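Local coordinates for Hth-type dhaklm operon transcriptional activator DHAS (Lactococcus lactis, PDB 2IU5), which switches on the dhaKLM operon together with DhaQ in response to dihydroxyacetone, binding an inverted repeat that partly overlaps the -35 promoter sequence, at residues A[14-25]-A[39-50]. The protein carries 1 engineered substitution. Residues are numbered along the deposited sequence; the frame is centred on the assembly and turned at random.
Sequences TQKIIAKAFKDL and IMQTAKIRRQTF
With CG1 of I18 turned anti to its carbonyl carbon (chi1 -68°) and CG2 anti to the backbone N, the two branches of this isoleucine meet different parts of 39-50. CG1 lies against SD of M40 at 3.8 Å, where bends at chi2 and chi3 fold the methionine chain back, while CG2 touches both CG2 of I39 and, at 3.9 Å, CD1 of the F50 ring. I39 is a knob in a hole formed by I18, A21, F22 and L25, its CD1 3.5 Å from CD1 of F22. The axes of 14-25 and 39-43 pass 8.3 Å apart at 109°, and two alanines meet between them: CB of A21 rests 3.8 Å from CB of A43 and also against the I39 carbonyl oxygen. K44, with positive phi, ends the helix in a Schellman motif in which I45 N bonds to M40 O, and I45 sets CD1 3.6 Å from CG2 of I17 and near the T14 methyl. Were I18 cut back to an alanine, a gap would probably open between M40, I39 and F50, leaving the phenyl ring less firmly held. Helix 57-73 packs on F22 from outside the pair. Helix 13-28 thus backs the predicted helix-turn-helix, as in the three-helix DNA-binding domain of TetR-family regulators.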
loop_
_atom_site.group_PDB
_atom_site.type_symbol
_atom_site.label_atom_id
_atom_site.label_comp_id
_atom_site.label_asym_id
_atom_site.label_seq_id
_atom_site.Cartn_x
_atom_site.Cartn_y
_atom_site.Cartn_z
ATOM N N THR A 14 7.734 26.278 -22.767
ATOM C CA THR A 14 9.133 25.868 -22.829
ATOM C C THR A 14 9.426 24.776 -21.816
ATOM O O THR A 14 10.134 23.822 -22.116
ATOM C CB THR A 14 10.087 27.061 -22.616
ATOM O OG1 THR A 14 9.841 28.050 -23.626
ATOM C CG2 THR A 14 11.541 26.607 -22.703
ATOM N N GLN A 15 8.880 24.915 -20.614
ATOM C CA GLN A 15 9.027 23.869 -19.607
ATOM C C GLN A 15 8.572 22.519 -20.125
ATOM O O GLN A 15 9.233 21.504 -19.882
ATOM C CB GLN A 15 8.281 24.207 -18.312
ATOM C CG GLN A 15 8.816 25.452 -17.610
ATOM C CD GLN A 15 8.096 26.732 -18.010
ATOM O OE1 GLN A 15 7.748 26.941 -19.171
ATOM N NE2 GLN A 15 7.867 27.607 -17.041
ATOM N N LYS A 16 7.442 22.506 -20.837
ATOM C CA LYS A 16 6.896 21.248 -21.332
ATOM C C LYS A 16 7.810 20.618 -22.372
ATOM O O LYS A 16 7.948 19.389 -22.410
ATOM C CB LYS A 16 5.459 21.432 -21.852
ATOM C CG LYS A 16 4.484 21.544 -20.706
ATOM C CD LYS A 16 3.042 21.692 -21.180
ATOM C CE LYS A 16 2.195 20.709 -20.373
ATOM N NZ LYS A 16 0.845 20.402 -20.934
ATOM N N ILE A 17 8.428 21.452 -23.205
ATOM C CA ILE A 17 9.371 20.969 -24.215
ATOM C C ILE A 17 10.606 20.362 -23.549
ATOM O O ILE A 17 11.070 19.273 -23.925
ATOM C CB ILE A 17 9.730 22.096 -25.190
ATOM C CG1 ILE A 17 8.507 22.527 -25.996
ATOM C CG2 ILE A 17 10.876 21.680 -26.116
ATOM C CD1 ILE A 17 8.783 23.785 -26.776
ATOM N N ILE A 18 11.130 21.071 -22.550
ATOM C CA ILE A 18 12.307 20.586 -21.824
ATOM C C ILE A 18 11.965 19.270 -21.115
ATOM O O ILE A 18 12.713 18.304 -21.182
ATOM C CB ILE A 18 12.772 21.648 -20.818
ATOM C CG1 ILE A 18 13.320 22.869 -21.561
ATOM C CG2 ILE A 18 13.848 21.076 -19.919
ATOM C CD1 ILE A 18 13.509 24.062 -20.617
ATOM N N ALA A 19 10.827 19.220 -20.432
ATOM C CA ALA A 19 10.412 17.989 -19.756
ATOM C C ALA A 19 10.238 16.793 -20.702
ATOM O O ALA A 19 10.643 15.649 -20.398
ATOM C CB ALA A 19 9.093 18.231 -19.008
ATOM N N LYS A 20 9.628 17.043 -21.849
ATOM C CA LYS A 20 9.462 15.983 -22.847
ATOM C C LYS A 20 10.812 15.435 -23.299
ATOM O O LYS A 20 10.995 14.219 -23.414
ATOM C CB LYS A 20 8.640 16.468 -24.042
ATOM C CG LYS A 20 8.293 15.375 -25.035
ATOM C CD LYS A 20 7.625 14.204 -24.309
ATOM C CE LYS A 20 6.927 13.231 -25.273
ATOM N NZ LYS A 20 7.931 12.378 -25.975
ATOM N N ALA A 21 11.743 16.347 -23.555
ATOM C CA ALA A 21 13.105 15.944 -23.893
ATOM C C ALA A 21 13.730 15.041 -22.830
ATOM O O ALA A 21 14.303 13.986 -23.143
ATOM C CB ALA A 21 13.958 17.171 -24.137
ATOM N N PHE A 22 13.615 15.462 -21.570
ATOM C CA PHE A 22 14.147 14.659 -20.469
ATOM C C PHE A 22 13.486 13.288 -20.409
ATOM O O PHE A 22 14.160 12.261 -20.271
ATOM C CB PHE A 22 13.944 15.396 -19.177
ATOM C CG PHE A 22 14.551 14.718 -17.996
ATOM C CD1 PHE A 22 15.899 14.430 -17.956
ATOM C CD2 PHE A 22 13.755 14.367 -16.911
ATOM C CE1 PHE A 22 16.481 13.803 -16.851
ATOM C CE2 PHE A 22 14.321 13.735 -15.799
ATOM C CZ PHE A 22 15.689 13.456 -15.776
ATOM N N LYS A 23 12.158 13.275 -20.514
ATOM C CA LYS A 23 11.420 11.991 -20.427
ATOM C C LYS A 23 11.865 11.071 -21.569
ATOM O O LYS A 23 12.033 9.861 -21.378
ATOM C CB LYS A 23 9.910 12.217 -20.406
ATOM C CG LYS A 23 9.465 12.742 -19.053
ATOM C CD LYS A 23 7.941 12.797 -18.907
ATOM C CE LYS A 23 7.390 14.051 -19.526
ATOM N NZ LYS A 23 5.876 14.048 -19.469
ATOM N N ASP A 24 12.058 11.629 -22.761
ATOM C CA ASP A 24 12.588 10.877 -23.893
ATOM C C ASP A 24 13.976 10.280 -23.615
ATOM O O ASP A 24 14.211 9.093 -23.884
ATOM C CB ASP A 24 12.602 11.740 -25.154
ATOM C CG ASP A 24 11.192 12.014 -25.707
ATOM O OD1 ASP A 24 10.205 11.419 -25.209
ATOM O OD2 ASP A 24 11.078 12.835 -26.647
ATOM N N LEU A 25 14.893 11.080 -23.078
ATOM C CA LEU A 25 16.228 10.561 -22.757
ATOM C C LEU A 25 16.186 9.489 -21.663
ATOM O O LEU A 25 16.976 8.547 -21.685
ATOM C CB LEU A 25 17.137 11.726 -22.368
ATOM C CG LEU A 25 17.444 12.657 -23.547
ATOM C CD1 LEU A 25 17.843 14.035 -23.061
ATOM C CD2 LEU A 25 18.527 12.100 -24.464
ATOM N N ILE A 39 19.806 17.317 -22.418
ATOM C CA ILE A 39 18.377 17.659 -22.420
ATOM C C ILE A 39 18.091 18.740 -23.442
ATOM O O ILE A 39 17.140 18.650 -24.222
ATOM C CB ILE A 39 17.923 18.105 -21.026
ATOM C CG1 ILE A 39 17.954 16.893 -20.098
ATOM C CG2 ILE A 39 16.479 18.644 -21.053
ATOM C CD1 ILE A 39 17.878 17.287 -18.600
ATOM N N MET A 40 18.923 19.774 -23.437
ATOM C CA MET A 40 18.678 20.923 -24.300
ATOM C C MET A 40 19.027 20.673 -25.765
ATOM O O MET A 40 18.371 21.206 -26.659
ATOM C CB MET A 40 19.355 22.189 -23.749
ATOM C CG MET A 40 18.855 22.533 -22.325
ATOM S SD MET A 40 17.069 22.776 -22.218
ATOM C CE MET A 40 16.912 24.390 -22.970
ATOM N N GLN A 41 20.045 19.862 -26.025
ATOM C CA GLN A 41 20.270 19.325 -27.368
ATOM C C GLN A 41 19.040 18.600 -27.895
ATOM O O GLN A 41 18.599 18.816 -29.031
ATOM C CB GLN A 41 21.464 18.379 -27.354
ATOM C CG GLN A 41 22.746 19.163 -27.269
ATOM C CD GLN A 41 23.947 18.271 -27.076
ATOM O OE1 GLN A 41 23.812 17.050 -26.966
ATOM N NE2 GLN A 41 25.126 18.876 -27.033
ATOM N N THR A 42 18.460 17.728 -27.067
ATOM C CA THR A 42 17.309 16.952 -27.493
ATOM C C THR A 42 16.087 17.869 -27.686
ATOM O O THR A 42 15.286 17.675 -28.608
ATOM C CB THR A 42 17.023 15.842 -26.467
ATOM O OG1 THR A 42 18.120 14.926 -26.486
ATOM C CG2 THR A 42 15.779 15.048 -26.811
ATOM N N ALA A 43 15.952 18.867 -26.819
ATOM C CA ALA A 43 14.850 19.819 -26.903
ATOM C C ALA A 43 14.982 20.798 -28.067
ATOM O O ALA A 43 13.998 21.453 -28.454
ATOM C CB ALA A 43 14.724 20.597 -25.597
ATOM N N LYS A 44 16.182 20.898 -28.614
ATOM C CA LYS A 44 16.504 21.895 -29.644
ATOM C C LYS A 44 16.248 23.318 -29.155
ATOM O O LYS A 44 15.641 24.130 -29.855
ATOM C CB LYS A 44 15.678 21.642 -30.907
ATOM C CG LYS A 44 16.091 20.382 -31.648
ATOM C CD LYS A 44 17.564 20.465 -31.982
ATOM C CE LYS A 44 17.940 19.547 -33.136
ATOM N NZ LYS A 44 19.327 19.893 -33.567
ATOM N N ILE A 45 16.722 23.597 -27.951
ATOM C CA ILE A 45 16.671 24.930 -27.376
ATOM C C ILE A 45 18.060 25.247 -26.832
ATOM O O ILE A 45 18.753 24.373 -26.304
ATOM C CB ILE A 45 15.628 24.989 -26.234
ATOM C CG1 ILE A 45 14.234 24.626 -26.756
ATOM C CG2 ILE A 45 15.627 26.358 -25.582
ATOM C CD1 ILE A 45 13.235 24.392 -25.629
ATOM N N ARG A 46 18.470 26.506 -26.962
ATOM C CA ARG A 46 19.779 26.943 -26.484
ATOM C C ARG A 46 19.964 26.577 -25.016
ATOM O O ARG A 46 19.052 26.787 -24.214
ATOM C CB ARG A 46 19.892 28.464 -26.641
ATOM C CG ARG A 46 19.992 28.921 -28.091
ATOM C CD ARG A 46 20.529 30.344 -28.196
ATOM N NE ARG A 46 19.466 31.333 -28.392
ATOM C CZ ARG A 46 18.503 31.236 -29.307
ATOM N NH1 ARG A 46 18.464 30.185 -30.122
ATOM N NH2 ARG A 46 17.580 32.189 -29.409
ATOM N N ARG A 47 21.127 26.042 -24.665
ATOM C CA ARG A 47 21.323 25.474 -23.339
ATOM C C ARG A 47 20.981 26.428 -22.208
ATOM O O ARG A 47 20.312 26.041 -21.241
ATOM C CB ARG A 47 22.763 25.004 -23.167
ATOM C CG ARG A 47 23.049 24.327 -21.853
ATOM C CD ARG A 47 24.506 23.898 -21.826
ATOM N NE ARG A 47 24.810 23.216 -20.583
ATOM C CZ ARG A 47 25.128 23.817 -19.442
ATOM N NH1 ARG A 47 25.192 25.142 -19.369
ATOM N NH2 ARG A 47 25.389 23.069 -18.365
ATOM N N GLN A 48 21.440 27.673 -22.315
ATOM C CA GLN A 48 21.290 28.609 -21.210
ATOM C C GLN A 48 19.816 28.831 -20.836
ATOM O O GLN A 48 19.489 29.183 -19.699
ATOM C CB GLN A 48 21.965 29.930 -21.564
ATOM C CG GLN A 48 22.069 30.903 -20.397
ATOM C CD GLN A 48 22.837 30.323 -19.218
ATOM O OE1 GLN A 48 23.845 29.632 -19.394
ATOM N NE2 GLN A 48 22.357 30.607 -18.004
ATOM N N THR A 49 18.916 28.625 -21.789
ATOM C CA THR A 49 17.487 28.837 -21.563
ATOM C C THR A 49 16.971 27.928 -20.443
ATOM O O THR A 49 16.027 28.287 -19.740
ATOM C CB THR A 49 16.686 28.620 -22.870
ATOM O OG1 THR A 49 17.104 29.592 -23.838
ATOM C CG2 THR A 49 15.206 28.777 -22.639
ATOM N N PHE A 50 17.581 26.765 -20.270
ATOM C CA PHE A 50 17.156 25.828 -19.217
ATOM C C PHE A 50 17.100 26.560 -17.897
ATOM O O PHE A 50 16.196 26.334 -17.090
ATOM C CB PHE A 50 18.170 24.688 -19.143
ATOM C CG PHE A 50 17.900 23.635 -18.084
ATOM C CD1 PHE A 50 17.160 22.499 -18.394
ATOM C CD2 PHE A 50 18.406 23.781 -16.792
ATOM C CE1 PHE A 50 16.912 21.518 -17.436
ATOM C CE2 PHE A 50 18.161 22.799 -15.832
ATOM C CZ PHE A 50 17.426 21.685 -16.146
#